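Long-range contacts in TrwG component of type IV secretion system (Bartonella birtlesii, PDB 4JF8), which is a VirB8-family component of a bacterial type IV secretion system, probably an inner-membrane protein whose soluble periplasmic domain helps assemble the secretion channel: residues E57-D62 / K95-K100; T146-P151 / G163-S168. All coordinates share one frame; numbering follows the deposited sequence. Where two conformers were deposited one is given.

Contact 1 (E57-D62 / K95-K100); sequences ETYDYD and KVLSNK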
loop_
_atom_site.group_PDB
_atom_site.type_symbol
_atom_site.label_atom_id
_atom_site.label_comp_id
_atom_site.label_asym_id
_atom_site.label_seq_id
_atom_site.Cartn_x
_atom_site.Cartn_y
_atom_site.Cartn_z
ATOM N N GLU A 57 -1.928 -12.521 3.485
ATOM C CA GLU A 57 -3.012 -13.497 3.397
ATOM C C GLU A 57 -3.849 -13.356 2.124
ATOM O O GLU A 57 -4.494 -14.301 1.694
ATOM C CB GLU A 57 -3.921 -13.411 4.639
ATOM C CG GLU A 57 -3.231 -13.731 5.959
ATOM C CD GLU A 57 -2.689 -15.145 6.038
ATOM O OE1 GLU A 57 -3.240 -16.062 5.382
ATOM O OE2 GLU A 57 -1.702 -15.340 6.772
ATOM N N THR A 58 -3.867 -12.181 1.522
ATOM C CA THR A 58 -4.592 -11.993 0.260
ATOM C C THR A 58 -3.954 -12.783 -0.848
ATOM O O THR A 58 -2.720 -12.789 -0.956
ATOM C CB THR A 58 -4.602 -10.507 -0.151
ATOM O OG1 THR A 58 -5.370 -9.754 0.793
ATOM C CG2 THR A 58 -5.171 -10.313 -1.550
ATOM N N TYR A 59 -4.765 -13.469 -1.651
ATOM C CA TYR A 59 -4.268 -14.020 -2.908
ATOM C C TYR A 59 -5.048 -13.382 -4.026
ATOM O O TYR A 59 -6.255 -13.582 -4.142
ATOM C CB TYR A 59 -4.375 -15.568 -3.000
ATOM C CG TYR A 59 -3.749 -16.011 -4.288
ATOM C CD1 TYR A 59 -2.393 -16.215 -4.387
ATOM C CD2 TYR A 59 -4.523 -16.159 -5.442
ATOM C CE1 TYR A 59 -1.805 -16.565 -5.577
ATOM C CE2 TYR A 59 -3.941 -16.500 -6.650
ATOM C CZ TYR A 59 -2.582 -16.714 -6.705
ATOM O OH TYR A 59 -1.959 -17.040 -7.899
ATOM N N ASP A 60 -4.364 -12.625 -4.874
ATOM C CA ASP A 60 -5.034 -11.965 -5.989
ATOM C C ASP A 60 -3.975 -11.771 -7.044
ATOM O O ASP A 60 -3.054 -10.989 -6.849
ATOM C CB ASP A 60 -5.646 -10.639 -5.530
ATOM C CG ASP A 60 -6.446 -9.934 -6.609
ATOM O OD1 ASP A 60 -6.323 -10.266 -7.793
ATOM O OD2 ASP A 60 -7.189 -9.005 -6.198
ATOM N N TYR A 61 -4.107 -12.445 -8.174
ATOM C CA TYR A 61 -3.149 -12.370 -9.267
ATOM C C TYR A 61 -2.902 -10.928 -9.698
ATOM O O TYR A 61 -1.793 -10.577 -10.111
ATOM C CB TYR A 61 -3.729 -13.171 -10.427
ATOM C CG TYR A 61 -2.818 -13.463 -11.583
ATOM C CD1 TYR A 61 -1.876 -14.476 -11.498
ATOM C CD2 TYR A 61 -2.933 -12.762 -12.779
ATOM C CE1 TYR A 61 -1.054 -14.773 -12.565
ATOM C CE2 TYR A 61 -2.115 -13.051 -13.854
ATOM C CZ TYR A 61 -1.178 -14.054 -13.741
ATOM O OH TYR A 61 -0.348 -14.353 -14.798
ATOM N N ASP A 62 -3.944 -10.108 -9.612
ATOM C CA ASP A 62 -3.850 -8.694 -10.002
ATOM C C ASP A 62 -2.906 -7.896 -9.118
ATOM O O ASP A 62 -2.383 -6.869 -9.575
ATOM C CB ASP A 62 -5.217 -8.005 -9.983
ATOM C CG ASP A 62 -6.186 -8.569 -11.012
ATOM O OD1 ASP A 62 -5.749 -9.264 -11.946
ATOM O OD2 ASP A 62 -7.383 -8.316 -10.811
ATOM N N LYS A 95 1.151 -21.269 -8.385
ATOM C CA LYS A 95 1.067 -22.303 -9.420
ATOM C C LYS A 95 -0.314 -22.940 -9.388
ATOM O O LYS A 95 -0.926 -23.218 -10.436
ATOM C CB LYS A 95 2.129 -23.383 -9.172
ATOM N N VAL A 96 -0.824 -23.178 -8.189
ATOM C CA VAL A 96 -2.095 -23.880 -8.006
ATOM C C VAL A 96 -3.309 -22.990 -8.320
ATOM O O VAL A 96 -4.244 -23.405 -9.012
ATOM C CB VAL A 96 -2.206 -24.459 -6.582
ATOM C CG1 VAL A 96 -3.573 -25.080 -6.359
ATOM C CG2 VAL A 96 -1.092 -25.482 -6.341
ATOM N N LEU A 97 -3.315 -21.765 -7.807
ATOM C CA LEU A 97 -4.438 -20.863 -8.019
ATOM C C LEU A 97 -4.311 -20.025 -9.281
ATOM O O LEU A 97 -5.334 -19.616 -9.813
ATOM C CB LEU A 97 -4.636 -19.948 -6.809
ATOM C CG LEU A 97 -4.887 -20.667 -5.476
ATOM C CD1 LEU A 97 -5.121 -19.634 -4.377
ATOM C CD2 LEU A 97 -6.054 -21.647 -5.583
ATOM N N SER A 98 -3.091 -19.752 -9.740
ATOM C CA SER A 98 -2.882 -18.965 -10.945
ATOM C C SER A 98 -3.724 -17.680 -10.891
ATOM O O SER A 98 -3.773 -16.985 -9.879
ATOM C CB SER A 98 -3.209 -19.842 -12.168
ATOM O OG SER A 98 -2.930 -19.191 -13.393
ATOM N N ASN A 99 -4.404 -17.362 -11.981
ATOM C CA ASN A 99 -5.340 -16.251 -11.976
ATOM C C ASN A 99 -6.766 -16.771 -11.941
ATOM O O ASN A 99 -7.696 -16.054 -12.325
ATOM C CB ASN A 99 -5.135 -15.354 -13.194
ATOM C CG ASN A 99 -5.453 -16.045 -14.500
ATOM O OD1 ASN A 99 -5.485 -17.265 -14.586
ATOM N ND2 ASN A 99 -5.673 -15.244 -15.542
ATOM N N LYS A 100 -6.949 -17.992 -11.445
ATOM C CA LYS A 100 -8.253 -18.639 -11.477
ATOM C C LYS A 100 -8.960 -18.643 -10.135
ATOM O O LYS A 100 -10.031 -19.204 -9.993
ATOM C CB LYS A 100 -8.083 -20.065 -11.998
ATOM C CG LYS A 100 -7.506 -20.142 -13.425
ATOM C CD LYS A 100 -8.331 -19.326 -14.413
ATOM C CE LYS A 100 -7.963 -19.605 -15.872
ATOM N NZ LYS A 100 -6.688 -18.971 -16.302
#
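Y59 and Y61 reach from the loop between helices 42-57 and 64-73 to the turn that ends helix 93-97 and leads into edge strand 101-112 of the VirB8 domain. A single hydrogen bond joins the two segments: the phenol OH of Y59 donates to the carbonyl O of S98 at 2.7 Å, with a C=O...donor angle of 125° and the acceptor lying near the ring plane. CG of Y59 stands anti to the backbone N (chi1 -176°), which carries the ring across to the turn, and the Y59 backbone is hydrogen-bonded to I103 of the strand.

Two CH-pi contacts and the flank of L97 make up the apolar part. CD1 of L97 sits over one face of the Y59 ring, 4.0 Å from its centroid, while CB of L97 approaches CE2 of Y59 to 3.5 Å. CB of N99 lies over a face of the exposed Y61 ring, a contact of less weight because it holds for one of two conformers.

The type II' turn is closed by K100 N donating to L97 O at 2.8 Å. On the loop side, D60 OD1 accepts from D62 N in an Asx turn, and both aspartates form salt bridges with R102. The Y59 hydroxyl thus ties S98 O to the loop, while apolar contacts pack beside it.

Contact 2 (T146-P151 / G163-S168); sequences TYVGAP and GFQVTS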
loop_
_atom_site.group_PDB
_atom_site.type_symbol
_atom_site.label_atom_id
_atom_site.label_comp_id
_atom_site.label_asym_id
_atom_site.label_seq_id
_atom_site.Cartn_x
_atom_site.Cartn_y
_atom_site.Cartn_z
ATOM N N THR A 146 8.591 -5.908 15.753
ATOM C CA THR A 146 9.507 -4.938 16.321
ATOM C C THR A 146 9.749 -3.878 15.253
ATOM O O THR A 146 9.336 -4.025 14.102
ATOM C CB THR A 146 10.837 -5.611 16.737
ATOM O OG1 THR A 146 11.589 -4.707 17.553
ATOM C CG2 THR A 146 11.650 -6.048 15.526
ATOM N N TYR A 147 10.428 -2.819 15.648
ATOM C CA TYR A 147 10.878 -1.785 14.711
ATOM C C TYR A 147 12.383 -1.667 14.851
ATOM O O TYR A 147 12.874 -1.377 15.948
ATOM C CB TYR A 147 10.223 -0.439 15.004
ATOM C CG TYR A 147 8.717 -0.400 14.846
ATOM C CD1 TYR A 147 7.867 -0.764 15.888
ATOM C CD2 TYR A 147 8.149 0.031 13.659
ATOM C CE1 TYR A 147 6.501 -0.695 15.748
ATOM C CE2 TYR A 147 6.780 0.110 13.504
ATOM C CZ TYR A 147 5.960 -0.252 14.549
ATOM O OH TYR A 147 4.592 -0.116 14.397
ATOM N N VAL A 148 13.093 -1.879 13.757
ATOM C CA VAL A 148 14.557 -1.943 13.777
ATOM C C VAL A 148 15.218 -0.646 13.319
ATOM O O VAL A 148 16.441 -0.558 13.349
ATOM C CB VAL A 148 15.098 -3.147 12.975
ATOM C CG1 VAL A 148 14.465 -4.444 13.486
ATOM C CG2 VAL A 148 14.915 -2.990 11.476
ATOM N N GLY A 149 14.441 0.357 12.937
ATOM C CA GLY A 149 15.013 1.611 12.416
ATOM C C GLY A 149 15.002 1.699 10.912
ATOM O O GLY A 149 14.702 0.739 10.206
ATOM N N ALA A 150 15.324 2.882 10.403
ATOM C CA ALA A 150 15.257 3.136 8.977
ATOM C C ALA A 150 16.163 2.191 8.209
ATOM O O ALA A 150 17.333 2.036 8.561
ATOM C CB ALA A 150 15.669 4.575 8.702
ATOM N N PRO A 151 15.636 1.528 7.182
ATOM C CA PRO A 151 16.492 0.636 6.381
ATOM C C PRO A 151 17.686 1.318 5.731
ATOM O O PRO A 151 17.653 2.514 5.466
ATOM C CB PRO A 151 15.542 0.123 5.292
ATOM C CG PRO A 151 14.213 0.153 5.928
ATOM C CD PRO A 151 14.208 1.294 6.914
ATOM N N GLY A 163 11.342 0.655 9.814
ATOM C CA GLY A 163 11.906 -0.676 9.966
ATOM C C GLY A 163 10.990 -1.621 10.698
ATOM O O GLY A 163 11.450 -2.436 11.500
ATOM N N PHE A 164 9.690 -1.531 10.437
ATOM C CA PHE A 164 8.772 -2.538 10.946
ATOM C C PHE A 164 9.189 -3.912 10.448
ATOM O O PHE A 164 9.440 -4.095 9.271
ATOM C CB PHE A 164 7.350 -2.224 10.465
ATOM C CG PHE A 164 6.314 -3.250 10.875
ATOM C CD1 PHE A 164 5.783 -3.255 12.158
ATOM C CD2 PHE A 164 5.846 -4.181 9.970
ATOM C CE1 PHE A 164 4.814 -4.177 12.535
ATOM C CE2 PHE A 164 4.893 -5.093 10.351
ATOM C CZ PHE A 164 4.373 -5.077 11.621
ATOM N N GLN A 165 9.250 -4.870 11.363
ATOM C CA GLN A 165 9.635 -6.241 11.056
ATOM C C GLN A 165 8.786 -7.203 11.851
ATOM O O GLN A 165 8.733 -7.124 13.094
ATOM C CB GLN A 165 11.106 -6.510 11.368
ATOM C CG GLN A 165 12.087 -5.757 10.500
ATOM C CD GLN A 165 12.163 -6.313 9.099
ATOM O OE1 GLN A 165 11.336 -5.992 8.208
ATOM N NE2 GLN A 165 13.132 -7.150 8.884
ATOM N N VAL A 166 8.126 -8.108 11.136
ATOM C CA VAL A 166 7.441 -9.232 11.763
ATOM C C VAL A 166 8.505 -10.271 12.080
ATOM O O VAL A 166 9.217 -10.756 11.176
ATOM C CB VAL A 166 6.338 -9.775 10.866
ATOM C CG1 VAL A 166 5.809 -11.116 11.378
ATOM C CG2 VAL A 166 5.223 -8.758 10.737
ATOM N N THR A 167 8.600 -10.621 13.371
ATOM C CA THR A 167 9.618 -11.546 13.873
ATOM C C THR A 167 9.072 -12.950 14.074
ATOM O O THR A 167 9.842 -13.905 14.167
ATOM C CB THR A 167 10.191 -11.048 15.209
ATOM O OG1 THR A 167 9.112 -10.936 16.150
ATOM C CG2 THR A 167 10.887 -9.701 15.015
ATOM N N SER A 168 7.749 -13.072 14.149
ATOM C CA SER A 168 7.075 -14.374 14.197
ATOM C C SER A 168 5.665 -14.206 13.677
ATOM O O SER A 168 5.045 -13.182 13.900
ATOM C CB SER A 168 7.089 -14.973 15.613
ATOM O OG SER A 168 6.325 -14.229 16.510
#
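T146 and Q165 form an antiparallel hydrogen-bonded pair in which each backbone amide meets the other's carbonyl. T146 N donates to Q165 O at 2.9 Å, in the carbonyl plane, and Q165 N returns a bond of 2.9 Å to T146 O. Beyond the non-hydrogen-bonded pair Y147 with F164, just past the strand ends, a third backbone bond runs from V148 N to G163 O, 2.8 Å, nearly straight at the hydrogen (167°) although the donor stands above the carbonyl plane.

G163 O also meets the CA-H of Y147 (CA to O 3.3 Å), and the CA of G163, a residue of positive phi, lies 3.1 Å from G149 O. Outside the pairing, F164 O accepts from N160 ND2, and backbone hydrogen bonds join Y147 with E37 and G149 with L162.

Y147 and F164 point to one face of the sheet, where the edge of F164 is turned toward the face of Y147 in an offset edge-to-face pair, planes at 61°. The Y147 hydroxyl is hydrogen-bonded to D45 of helix 42-57, and the F164 ring meets W48. T146 and Q165 point to the other face; T146 OG1 is hydrogen-bonded to E37 O. T146 CG2 touches T167 CG2 at 3.8 Å; T167 and S168 both face G144 in a classic beta bulge.

Backbone bonds therefore hold the strand pairing, and its aromatic side joins the helix through both ring packing and a buried tyrosine's hydroxyl.

In the fold
Contact 1 comes first along the chain, and the two lie on opposite sides of the chain's centre, their centres 27 Å apart and their nearest atoms about 10 Å apart. Helix 42-57 and the four-stranded antiparallel sheet relate them: segment 57-62 begins on the last residue of the helix, whereas the aromatic face of contact 2 packs on the helix body. Contact 1 links the loop after that helix to the entry into strand 101-112, and contact 2 pairs the last two strands, 137-147 and 164-173; 101-112 and 164-173 are outermost within this chain. E57 also hydrogen-bonds to Y169 of the last strand. The contacts thus join separate parts of this NTF2-like VirB8 domain.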